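Local coordinates for protein ribokinase RBSK (Mycobacterium tuberculosis, PDB 3GO6) that probably catalyses the ATP- and magnesium-dependent phosphorylation of D-ribose at O-5, yielding D-ribose 5-phosphate, at residues A[210-215]-A[226-231]; A[23-28]-A[145-150]; A[272-277]-A[297-302]; A[33-38]-A[48-53]. All blocks are in the same frame, centred on the assembly; numbering follows the deposited sequence.

Contact 1 of 4, residues A[210-215]-A[226-231]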
loop_
_atom_site.group_PDB
_atom_site.type_symbol
_atom_site.label_atom_id
_atom_site.label_comp_id
_atom_site.label_asym_id
_atom_site.label_seq_id
_atom_site.Cartn_x
_atom_site.Cartn_y
_atom_site.Cartn_z
ATOM N N PRO A 210 11.676 -28.913 16.287
ATOM C CA PRO A 210 12.934 -29.214 15.620
ATOM C C PRO A 210 14.001 -29.530 16.645
ATOM O O PRO A 210 13.750 -29.421 17.851
ATOM C CB PRO A 210 13.270 -27.889 14.925
ATOM C CG PRO A 210 12.753 -26.853 15.930
ATOM C CD PRO A 210 11.461 -27.450 16.430
ATOM N N THR A 211 15.193 -29.885 16.184
ATOM C CA THR A 211 16.306 -30.099 17.098
ATOM C C THR A 211 16.548 -28.836 17.931
ATOM O O THR A 211 16.775 -28.922 19.141
ATOM C CB THR A 211 17.577 -30.482 16.333
ATOM O OG1 THR A 211 17.244 -31.492 15.378
ATOM C CG2 THR A 211 18.656 -31.019 17.288
ATOM N N HIS A 212 16.474 -27.670 17.283
ATOM C CA HIS A 212 16.738 -26.393 17.942
ATOM C C HIS A 212 15.594 -25.408 17.640
ATOM O O HIS A 212 15.526 -24.877 16.534
ATOM C CB HIS A 212 18.082 -25.833 17.461
ATOM C CG HIS A 212 19.210 -26.816 17.549
ATOM N ND1 HIS A 212 19.823 -27.143 18.745
ATOM C CD2 HIS A 212 19.846 -27.537 16.594
ATOM C CE1 HIS A 212 20.779 -28.030 18.522
ATOM N NE2 HIS A 212 20.811 -28.289 17.225
ATOM N N PHE A 213 14.698 -25.193 18.606
ATOM C CA PHE A 213 13.552 -24.293 18.449
ATOM C C PHE A 213 13.961 -22.932 19.021
ATOM O O PHE A 213 14.256 -22.819 20.213
ATOM C CB PHE A 213 12.315 -24.831 19.187
ATOM C CG PHE A 213 10.989 -24.560 18.494
ATOM C CD1 PHE A 213 10.848 -23.535 17.534
ATOM C CD2 PHE A 213 9.859 -25.322 18.832
ATOM C CE1 PHE A 213 9.623 -23.296 16.909
ATOM C CE2 PHE A 213 8.620 -25.105 18.213
ATOM C CZ PHE A 213 8.492 -24.088 17.245
ATOM N N VAL A 214 14.020 -21.921 18.151
ATOM C CA VAL A 214 14.451 -20.570 18.526
ATOM C C VAL A 214 13.230 -19.675 18.470
ATOM O O VAL A 214 12.731 -19.329 17.387
ATOM C CB VAL A 214 15.580 -20.036 17.598
ATOM C CG1 VAL A 214 15.997 -18.616 18.005
ATOM C CG2 VAL A 214 16.802 -20.967 17.627
ATOM N N ILE A 215 12.716 -19.309 19.634
ATOM C CA ILE A 215 11.475 -18.562 19.687
ATOM C C ILE A 215 11.806 -17.119 20.043
ATOM O O ILE A 215 12.255 -16.832 21.145
ATOM C CB ILE A 215 10.445 -19.164 20.687
ATOM C CG1 ILE A 215 10.119 -20.626 20.351
ATOM C CG2 ILE A 215 9.145 -18.364 20.685
ATOM C CD1 ILE A 215 11.034 -21.594 21.088
ATOM N N GLY A 226 15.301 -27.169 22.986
ATOM C CA GLY A 226 15.767 -28.277 22.157
ATOM C C GLY A 226 16.844 -29.112 22.801
ATOM O O GLY A 226 16.919 -29.200 24.038
ATOM N N ALA A 227 17.697 -29.697 21.958
ATOM C CA ALA A 227 18.749 -30.604 22.404
ATOM C C ALA A 227 19.672 -30.008 23.466
ATOM O O ALA A 227 20.261 -30.757 24.251
ATOM C CB ALA A 227 19.571 -31.099 21.213
ATOM N N ASP A 228 19.820 -28.680 23.475
ATOM C CA ASP A 228 20.674 -27.999 24.454
ATOM C C ASP A 228 19.928 -27.655 25.743
ATOM O O ASP A 228 20.479 -27.014 26.633
ATOM C CB ASP A 228 21.292 -26.726 23.860
ATOM C CG ASP A 228 22.322 -27.010 22.777
ATOM O OD1 ASP A 228 22.779 -28.173 22.655
ATOM O OD2 ASP A 228 22.683 -26.061 22.039
ATOM N N GLY A 229 18.673 -28.075 25.834
ATOM C CA GLY A 229 17.832 -27.757 26.980
ATOM C C GLY A 229 16.858 -26.623 26.720
ATOM O O GLY A 229 16.302 -26.509 25.625
ATOM N N VAL A 230 16.660 -25.796 27.745
ATOM C CA VAL A 230 15.674 -24.718 27.740
ATOM C C VAL A 230 16.313 -23.515 28.420
ATOM O O VAL A 230 16.723 -23.598 29.577
ATOM C CB VAL A 230 14.368 -25.136 28.489
ATOM C CG1 VAL A 230 13.417 -23.949 28.680
ATOM C CG2 VAL A 230 13.654 -26.268 27.760
ATOM N N PHE A 231 16.441 -22.409 27.686
ATOM C CA PHE A 231 17.023 -21.182 28.227
ATOM C C PHE A 231 16.599 -19.955 27.423
ATOM O O PHE A 231 15.988 -20.073 26.345
ATOM C CB PHE A 231 18.558 -21.256 28.345
ATOM C CG PHE A 231 19.281 -21.559 27.046
ATOM C CD1 PHE A 231 19.662 -20.527 26.179
ATOM C CD2 PHE A 231 19.624 -22.873 26.712
ATOM C CE1 PHE A 231 20.336 -20.800 24.984
ATOM C CE2 PHE A 231 20.307 -23.161 25.514
ATOM C CZ PHE A 231 20.662 -22.124 24.649
#
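Thr211 meets Gly226 and Ala227 at the antiparallel end of the main sheet of the PfkB fold, where residues 226-229 form the type I turn of a beta-hairpin with a two-residue loop, joining strands 222-226 and 229-233. The carbonyl O of Thr211 is engaged twice. Ala227 N donates to Thr211 O at 3.1 Å, and Gly226 CA adds a CA-H...O contact to the same Thr211 O at 3.2 Å. With CG2 anti to the backbone N, the methyl of Thr211 faces the turn and reaches Ala227 CB at 4.0 Å. His212 follows as the antiparallel, non-hydrogen-bonded partner of Gly226, their CA atoms 4.7 Å apart. Its ring is held from outside the two segments: ND1 is hydrogen-bonded to Tyr224, and Trp258 meets the ring edge-to-face. At Phe213 the backbone bonds pass to Val225 of the intervening strand, so direct pairing between 210-215 and 226-231 ends with His212. The histidine ring comes obliquely to the turn, CE1 lying 4.3 Å from Ala227 CB. Asp228, whose OD2 forms a salt bridge with Arg268, brings that same OD2 to 4.5 Å from His212 CE1.

Contact 2 of 4, residues A[23-28]-A[145-150]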
loop_
_atom_site.group_PDB
_atom_site.type_symbol
_atom_site.label_atom_id
_atom_site.label_comp_id
_atom_site.label_asym_id
_atom_site.label_seq_id
_atom_site.Cartn_x
_atom_site.Cartn_y
_atom_site.Cartn_z
ATOM N N CYS A 23 22.656 -20.390 1.865
ATOM C CA CYS A 23 21.688 -20.338 0.769
ATOM C C CYS A 23 20.287 -19.985 1.290
ATOM O O CYS A 23 19.731 -20.695 2.147
ATOM C CB CYS A 23 21.645 -21.666 0.012
ATOM S SG CYS A 23 20.309 -21.685 -1.199
ATOM N N VAL A 24 19.733 -18.873 0.807
ATOM C CA VAL A 24 18.393 -18.470 1.216
ATOM C C VAL A 24 17.425 -18.827 0.095
ATOM O O VAL A 24 17.597 -18.390 -1.041
ATOM C CB VAL A 24 18.317 -16.957 1.527
ATOM C CG1 VAL A 24 16.904 -16.551 1.960
ATOM C CG2 VAL A 24 19.354 -16.580 2.583
ATOM N N VAL A 25 16.413 -19.622 0.409
ATOM C CA VAL A 25 15.378 -19.943 -0.572
ATOM C C VAL A 25 14.099 -19.312 -0.025
ATOM O O VAL A 25 13.601 -19.707 1.034
ATOM C CB VAL A 25 15.218 -21.488 -0.775
ATOM C CG1 VAL A 25 13.994 -21.815 -1.660
ATOM C CG2 VAL A 25 16.480 -22.096 -1.404
ATOM N N GLY A 26 13.588 -18.299 -0.714
ATOM C CA GLY A 26 12.495 -17.519 -0.134
ATOM C C GLY A 26 12.012 -16.394 -1.008
ATOM O O GLY A 26 12.219 -16.410 -2.237
ATOM N N SER A 27 11.362 -15.420 -0.376
ATOM C CA SER A 27 10.580 -14.437 -1.096
ATOM C C SER A 27 11.263 -13.086 -1.231
ATOM O O SER A 27 12.117 -12.707 -0.423
ATOM C CB SER A 27 9.252 -14.234 -0.373
ATOM O OG SER A 27 9.541 -13.935 0.974
ATOM N N VAL A 28 10.864 -12.363 -2.267
ATOM C CA VAL A 28 11.360 -11.012 -2.517
ATOM C C VAL A 28 10.156 -10.183 -2.965
ATOM O O VAL A 28 9.439 -10.562 -3.890
ATOM C CB VAL A 28 12.568 -10.992 -3.537
ATOM C CG1 VAL A 28 12.214 -11.711 -4.889
ATOM C CG2 VAL A 28 13.109 -9.550 -3.756
ATOM N N ASP A 145 26.448 -24.333 3.560
ATOM C CA ASP A 145 26.610 -24.780 4.934
ATOM C C ASP A 145 25.267 -24.697 5.675
ATOM O O ASP A 145 24.919 -25.588 6.463
ATOM C CB ASP A 145 27.677 -23.916 5.603
ATOM C CG ASP A 145 29.038 -24.084 4.939
ATOM O OD1 ASP A 145 29.379 -25.237 4.597
ATOM O OD2 ASP A 145 29.739 -23.081 4.735
ATOM N N VAL A 146 24.512 -23.632 5.394
ATOM C CA VAL A 146 23.181 -23.437 5.994
ATOM C C VAL A 146 22.162 -23.078 4.907
ATOM O O VAL A 146 22.384 -22.142 4.133
ATOM C CB VAL A 146 23.196 -22.306 7.059
ATOM C CG1 VAL A 146 21.794 -22.100 7.681
ATOM C CG2 VAL A 146 24.228 -22.584 8.163
ATOM N N LEU A 147 21.072 -23.839 4.839
ATOM C CA LEU A 147 19.891 -23.422 4.081
ATOM C C LEU A 147 18.960 -22.633 5.009
ATOM O O LEU A 147 18.616 -23.100 6.086
ATOM C CB LEU A 147 19.131 -24.621 3.492
ATOM C CG LEU A 147 17.663 -24.320 3.112
ATOM C CD1 LEU A 147 17.533 -23.572 1.800
ATOM C CD2 LEU A 147 16.809 -25.552 3.110
ATOM N N LEU A 148 18.577 -21.424 4.606
ATOM C CA LEU A 148 17.576 -20.683 5.352
ATOM C C LEU A 148 16.356 -20.442 4.455
ATOM O O LEU A 148 16.482 -19.931 3.324
ATOM C CB LEU A 148 18.185 -19.374 5.893
ATOM C CG LEU A 148 17.246 -18.368 6.559
ATOM C CD1 LEU A 148 16.569 -18.965 7.794
ATOM C CD2 LEU A 148 17.989 -17.078 6.902
ATOM N N THR A 149 15.180 -20.812 4.948
ATOM C CA THR A 149 13.962 -20.685 4.160
ATOM C C THR A 149 12.804 -20.159 5.021
ATOM O O THR A 149 12.895 -20.176 6.250
ATOM C CB THR A 149 13.625 -22.036 3.445
ATOM O OG1 THR A 149 12.682 -21.810 2.398
ATOM C CG2 THR A 149 13.074 -23.061 4.417
ATOM N N GLN A 150 11.765 -19.627 4.375
ATOM C CA GLN A 150 10.559 -19.125 5.059
ATOM C C GLN A 150 9.365 -19.544 4.222
ATOM O O GLN A 150 9.529 -20.255 3.230
ATOM C CB GLN A 150 10.539 -17.584 5.259
ATOM C CG GLN A 150 11.927 -16.923 5.383
ATOM C CD GLN A 150 12.670 -16.875 4.032
ATOM O OE1 GLN A 150 12.038 -16.804 2.978
ATOM N NE2 GLN A 150 14.000 -16.918 4.072
HETATM O O HOH W 1 9.483 -16.735 2.039
#
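Val25 and Leu147 pack closely on the sheet face that helix 155-167 covers, CG2 of Val25 lying 3.7 Å from Leu147 CD1, with Ala161 of that helix touching both side chains. Three backbone bonds tie the two strands here: Cys23 N to Val146 O, Leu148 N to Cys23 O and Val25 N to Leu148 O. They join neighbouring parallel strands of the central sheet in the alpha/beta PfkB fold. The axes of strands 23-25 and 146-149 pass 4.7 Å apart at 24°. Toward the C-terminal strand ends, where such folds place their active sites, the pairing opens. Gln150 N is 3.8 Å from Val25 O, and the Thr149 hydroxyl serves that carbonyl instead: with OG1 anti to the backbone N (chi1 -163°), it donates to Val25 O at 2.7 Å from 27° outside the carbonyl plane. Beyond it, Gln150 bends at chi2 and folds back over strand 23-25, OE1 3.2 Å from Gly26 CA. Its NE2 rests 3.6 Å from Val24 CG1 and is hydrogen-bonded to Gln62, while Gln150 OE1 accepts a water proton at 2.7 Å. The same water donates to Ser27 OG, so the two side chains are bridged rather than in direct contact. Ser27 OG is also hydrogen-bonded to Glu152, a residue of the ribose pocket.

Contact 3 of 4, residues A[272-277]-A[297-302]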
loop_
_atom_site.group_PDB
_atom_site.type_symbol
_atom_site.label_atom_id
_atom_site.label_comp_id
_atom_site.label_asym_id
_atom_site.label_seq_id
_atom_site.Cartn_x
_atom_site.Cartn_y
_atom_site.Cartn_z
ATOM N N LEU A 272 23.142 -17.357 18.715
ATOM C CA LEU A 272 21.949 -16.757 19.353
ATOM C C LEU A 272 22.202 -15.361 19.921
ATOM O O LEU A 272 21.388 -14.449 19.717
ATOM C CB LEU A 272 21.359 -17.697 20.421
ATOM C CG LEU A 272 20.758 -19.033 19.932
ATOM C CD1 LEU A 272 20.721 -20.066 21.058
ATOM C CD2 LEU A 272 19.342 -18.840 19.356
ATOM N N ARG A 273 23.336 -15.191 20.612
ATOM C CA ARG A 273 23.722 -13.875 21.149
ATOM C C ARG A 273 23.881 -12.835 20.043
ATOM O O ARG A 273 23.412 -11.708 20.177
ATOM C CB ARG A 273 25.007 -13.960 21.986
ATOM C CG ARG A 273 24.738 -14.550 23.370
ATOM C CD ARG A 273 26.008 -14.917 24.125
ATOM N NE ARG A 273 25.653 -15.451 25.441
ATOM C CZ ARG A 273 26.491 -16.052 26.289
ATOM N NH1 ARG A 273 27.769 -16.231 25.969
ATOM N NH2 ARG A 273 26.039 -16.482 27.470
ATOM N N ARG A 274 24.559 -13.215 18.967
ATOM C CA ARG A 274 24.801 -12.301 17.854
ATOM C C ARG A 274 23.490 -11.945 17.152
ATOM O O ARG A 274 23.263 -10.791 16.816
ATOM C CB ARG A 274 25.810 -12.915 16.884
ATOM C CG ARG A 274 27.232 -12.967 17.494
ATOM C CD ARG A 274 28.275 -13.573 16.570
ATOM N NE ARG A 274 28.540 -12.690 15.440
ATOM C CZ ARG A 274 29.308 -11.602 15.482
ATOM N NH1 ARG A 274 29.914 -11.246 16.618
ATOM N NH2 ARG A 274 29.460 -10.856 14.386
ATOM N N ALA A 275 22.630 -12.939 16.948
ATOM C CA ALA A 275 21.340 -12.715 16.293
ATOM C C ALA A 275 20.473 -11.788 17.152
ATOM O O ALA A 275 19.825 -10.866 16.629
ATOM C CB ALA A 275 20.626 -14.068 15.997
ATOM N N CYS A 276 20.498 -11.996 18.473
ATOM C CA CYS A 276 19.744 -11.132 19.399
ATOM C C CYS A 276 20.240 -9.689 19.337
ATOM O O CYS A 276 19.431 -8.760 19.259
ATOM C CB CYS A 276 19.803 -11.657 20.849
ATOM S SG CYS A 276 18.645 -12.985 21.183
ATOM N N ALA A 277 21.560 -9.502 19.337
ATOM C CA ALA A 277 22.131 -8.159 19.240
ATOM C C ALA A 277 21.788 -7.487 17.924
ATOM O O ALA A 277 21.433 -6.312 17.905
ATOM C CB ALA A 277 23.661 -8.177 19.447
ATOM N N ALA A 297 29.414 -3.766 13.672
ATOM C CA ALA A 297 28.397 -3.171 14.553
ATOM C C ALA A 297 27.823 -4.189 15.546
ATOM O O ALA A 297 27.539 -3.850 16.699
ATOM C CB ALA A 297 27.273 -2.519 13.742
ATOM N N ILE A 298 27.640 -5.425 15.083
ATOM C CA ILE A 298 27.183 -6.519 15.934
ATOM C C ILE A 298 28.225 -6.776 17.043
ATOM O O ILE A 298 27.878 -6.840 18.235
ATOM C CB ILE A 298 26.930 -7.813 15.108
ATOM C CG1 ILE A 298 25.793 -7.597 14.082
ATOM C CG2 ILE A 298 26.612 -8.994 16.020
ATOM C CD1 ILE A 298 25.705 -8.712 13.023
ATOM N N ASP A 299 29.490 -6.914 16.634
ATOM C CA ASP A 299 30.619 -7.073 17.570
ATOM C C ASP A 299 30.636 -5.975 18.622
ATOM O O ASP A 299 30.714 -6.261 19.813
ATOM C CB ASP A 299 31.959 -7.058 16.830
ATOM C CG ASP A 299 32.164 -8.266 15.964
ATOM O OD1 ASP A 299 31.473 -9.285 16.180
ATOM O OD2 ASP A 299 33.035 -8.196 15.062
ATOM N N ALA A 300 30.554 -4.733 18.159
ATOM C CA ALA A 300 30.585 -3.545 19.010
ATOM C C ALA A 300 29.436 -3.493 20.006
ATOM O O ALA A 300 29.627 -3.068 21.147
ATOM C CB ALA A 300 30.601 -2.282 18.157
ATOM N N ALA A 301 28.247 -3.919 19.578
ATOM C CA ALA A 301 27.069 -3.947 20.453
ATOM C C ALA A 301 27.184 -5.044 21.502
ATOM O O ALA A 301 26.710 -4.891 22.625
ATOM C CB ALA A 301 25.793 -4.132 19.634
ATOM N N LEU A 302 27.811 -6.154 21.136
ATOM C CA LEU A 302 28.065 -7.220 22.092
ATOM C C LEU A 302 29.150 -6.825 23.108
ATOM O O LEU A 302 29.002 -7.118 24.295
ATOM C CB LEU A 302 28.412 -8.529 21.387
ATOM C CG LEU A 302 27.279 -9.265 20.660
ATOM C CD1 LEU A 302 27.866 -10.419 19.875
ATOM C CD2 LEU A 302 26.232 -9.769 21.631
#
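Arg274 and Asp299 form a salt bridge between two helices that cross almost at right angles, their short axes 9.4 Å apart at 99°. A single carboxylate oxygen, Asp299 OD1, faces both terminal nitrogens of the guanidinium. Arg274 NH1 meets Asp299 OD1 nearly along its C-O axis and in the guanidinium plane at 2.5 Å, a short value to be read with caution, while the bond from Arg274 NH2 to the same OD1 is weak. With one oxygen used and the planes 55° apart, this is not the flat, two-oxygen pairing. Ile298 CG2 sits over the centre of one guanidinium face, 3.8 Å from Arg274 CZ.

Leu302 supplies the apolar half of the contact with its two methyls. CD1 crosses the aliphatic part of Arg274, 3.5 Å from CG, and CD2 lies 3.7 Å from Ala277 CB and 3.7 Å from Arg273 O. A bend at chi3 (69°) swings the Arg274 head round to Asp299.

Farther out, Arg274 NE makes a weak hydrogen bond to Asn257 OD1, and Arg270 brings a like charge close to NE. Elsewhere on helix 265-282, Cys276, which binds ADP in a complex of this protein, touches Phe250 and Val233. The contact thus fastens the C-terminal helix 295-303 across the helix that carries this nucleotide-site residue. With two arginines so near each other, the carboxylate of Asp299 probably offsets part of their positive charge. Ile298 over one guanidinium face may keep some water from the pair, although Asp299 remains partly exposed.

Contact 4 of 4, residues A[33-38]-A[48-53]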
loop_
_atom_site.group_PDB
_atom_site.type_symbol
_atom_site.label_atom_id
_atom_site.label_comp_id
_atom_site.label_asym_id
_atom_site.label_seq_id
_atom_site.Cartn_x
_atom_site.Cartn_y
_atom_site.Cartn_z
ATOM N N THR A 33 5.881 0.948 2.960
ATOM C CA THR A 33 5.915 1.108 4.420
ATOM C C THR A 33 5.228 2.420 4.787
ATOM O O THR A 33 5.616 3.484 4.301
ATOM C CB THR A 33 7.341 1.070 4.987
ATOM O OG1 THR A 33 8.036 -0.095 4.524
ATOM C CG2 THR A 33 7.336 1.070 6.538
ATOM N N PHE A 34 4.214 2.319 5.645
ATOM C CA PHE A 34 3.370 3.432 6.068
ATOM C C PHE A 34 3.588 3.656 7.559
ATOM O O PHE A 34 3.572 2.699 8.354
ATOM C CB PHE A 34 1.886 3.102 5.886
ATOM C CG PHE A 34 1.442 2.916 4.446
ATOM C CD1 PHE A 34 0.714 3.910 3.805
ATOM C CD2 PHE A 34 1.697 1.728 3.766
ATOM C CE1 PHE A 34 0.256 3.750 2.478
ATOM C CE2 PHE A 34 1.256 1.548 2.436
ATOM C CZ PHE A 34 0.541 2.558 1.790
ATOM N N VAL A 35 3.775 4.916 7.945
ATOM C CA VAL A 35 3.829 5.250 9.375
ATOM C C VAL A 35 2.496 5.873 9.775
ATOM O O VAL A 35 1.999 6.786 9.087
ATOM C CB VAL A 35 5.028 6.175 9.711
ATOM C CG1 VAL A 35 4.942 6.677 11.177
ATOM C CG2 VAL A 35 6.335 5.448 9.478
ATOM N N VAL A 36 1.909 5.350 10.859
ATOM C CA VAL A 36 0.631 5.820 11.398
ATOM C C VAL A 36 0.765 6.103 12.910
ATOM O O VAL A 36 1.761 5.721 13.539
ATOM C CB VAL A 36 -0.499 4.760 11.201
ATOM C CG1 VAL A 36 -0.767 4.513 9.691
ATOM C CG2 VAL A 36 -0.152 3.447 11.903
ATOM N N ASP A 37 -0.226 6.772 13.488
ATOM C CA ASP A 37 -0.275 6.872 14.949
ATOM C C ASP A 37 -0.731 5.536 15.549
ATOM O O ASP A 37 -0.037 4.943 16.368
ATOM C CB ASP A 37 -1.202 8.005 15.392
ATOM C CG ASP A 37 -1.210 8.172 16.904
ATOM O OD1 ASP A 37 -0.117 8.389 17.497
ATOM O OD2 ASP A 37 -2.305 8.042 17.495
ATOM N N ALA A 38 -1.879 5.052 15.088
ATOM C CA ALA A 38 -2.427 3.767 15.511
ATOM C C ALA A 38 -2.697 2.858 14.302
ATOM O O ALA A 38 -3.142 3.328 13.249
ATOM C CB ALA A 38 -3.724 3.985 16.287
ATOM N N ALA A 48 -2.109 7.933 6.675
ATOM C CA ALA A 48 -0.712 7.694 7.054
ATOM C C ALA A 48 0.084 8.979 7.097
ATOM O O ALA A 48 -0.170 9.903 6.321
ATOM C CB ALA A 48 -0.043 6.726 6.098
ATOM N N ALA A 49 1.078 9.010 7.982
ATOM C CA ALA A 49 1.981 10.143 8.117
ATOM C C ALA A 49 3.034 10.179 6.999
ATOM O O ALA A 49 3.473 11.256 6.572
ATOM C CB ALA A 49 2.669 10.086 9.491
ATOM N N SER A 50 3.445 8.994 6.535
ATOM C CA SER A 50 4.485 8.869 5.515
ATOM C C SER A 50 4.349 7.529 4.794
ATOM O O SER A 50 3.707 6.607 5.296
ATOM C CB SER A 50 5.877 8.977 6.133
ATOM O OG SER A 50 6.142 7.895 7.022
ATOM N N LEU A 51 4.941 7.454 3.607
ATOM C CA LEU A 51 4.943 6.239 2.798
ATOM C C LEU A 51 6.290 6.155 2.091
ATOM O O LEU A 51 6.746 7.132 1.477
ATOM C CB LEU A 51 3.799 6.257 1.766
ATOM C CG LEU A 51 3.890 5.238 0.603
ATOM C CD1 LEU A 51 3.872 3.792 1.143
ATOM C CD2 LEU A 51 2.791 5.434 -0.425
ATOM N N THR A 52 6.945 5.007 2.194
ATOM C CA THR A 52 8.130 4.732 1.382
ATOM C C THR A 52 7.892 3.473 0.537
ATOM O O THR A 52 7.068 2.632 0.891
ATOM C CB THR A 52 9.404 4.496 2.235
ATOM O OG1 THR A 52 9.242 3.329 3.051
ATOM C CG2 THR A 52 9.736 5.719 3.111
ATOM N N ARG A 53 8.611 3.366 -0.576
ATOM C CA ARG A 53 8.537 2.205 -1.457
ATOM C C ARG A 53 9.968 1.665 -1.564
ATOM O O ARG A 53 10.832 2.325 -2.132
ATOM C CB ARG A 53 7.967 2.628 -2.826
ATOM C CG ARG A 53 7.884 1.504 -3.846
ATOM C CD ARG A 53 7.195 1.969 -5.139
ATOM N NE ARG A 53 7.164 0.874 -6.119
ATOM C CZ ARG A 53 8.157 0.575 -6.960
ATOM N NH1 ARG A 53 9.263 1.302 -6.969
ATOM N NH2 ARG A 53 8.032 -0.454 -7.810
HETATM O O HOH W 2 6.918 5.509 5.803
HETATM O O HOH W 3 8.994 0.750 2.067
#
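Thr33 and Thr52 form an antiparallel hydrogen-bonded pair: Thr33 N donates to Thr52 O and Thr52 N to Thr33 O, both at 2.9 Å. Farther along, Val35 N reaches Ser50 O at 3.1 Å. Val35 O is then taken by Ala49 N, at 2.6 Å, rather than by Ser50 N, which is buried with no partner; the register slips by one residue, and Ala48 comes opposite Val36.

Apolar contacts gather on the side of Phe34 and Leu51. Leu51 CD1 sits over the centre of the Phe34 ring in a CH-pi contact, 3.7 Å from the centroid and 13° off the normal; with CG anti to the backbone N (chi1 164°), the leucine lies alongside the phenylalanine. At the ring edge, in plane, Ala48 CB is 3.7 Å from Phe34 CD1. These strands belong to the four-stranded lid sheet, which in ribokinases pairs with its twin in the dimer: Ala48 makes backbone hydrogen bonds to the second subunit, whose Ile113 packs on Phe34 and whose Ala127 packs on Leu51.

Water bridges the other side, where the threonines project. One molecule joins Thr33 O to Ser50 OG. Another lies 2.8 Å from Thr33 OG1 and equally 2.8 Å from Thr52 OG1, linking hydroxyls (Thr33 OG1 and Thr52 OG1) that are themselves 3.9 Å apart.

Contacts 1 and 2 belong to the same main sheet: contact 2 is wholly buried among its parallel strands, whereas contact 1 is a surface turn at its antiparallel end, with one backbone bond across it. Contact 3 joins helices at the flank of this body, partly buried, and trades backbone pairing for a salt bridge beside apolar side chains. It touches contact 1 directly, Leu272 CD2 packing on Val214 CG1 at 3.6 Å. Contact 4 stands apart in the lid, about 23 Å from contact 1 at the nearest atoms, and is the one bordered by the second subunit. Contacts 2 and 4 approach the ribose from body and lid, and both include water bridges.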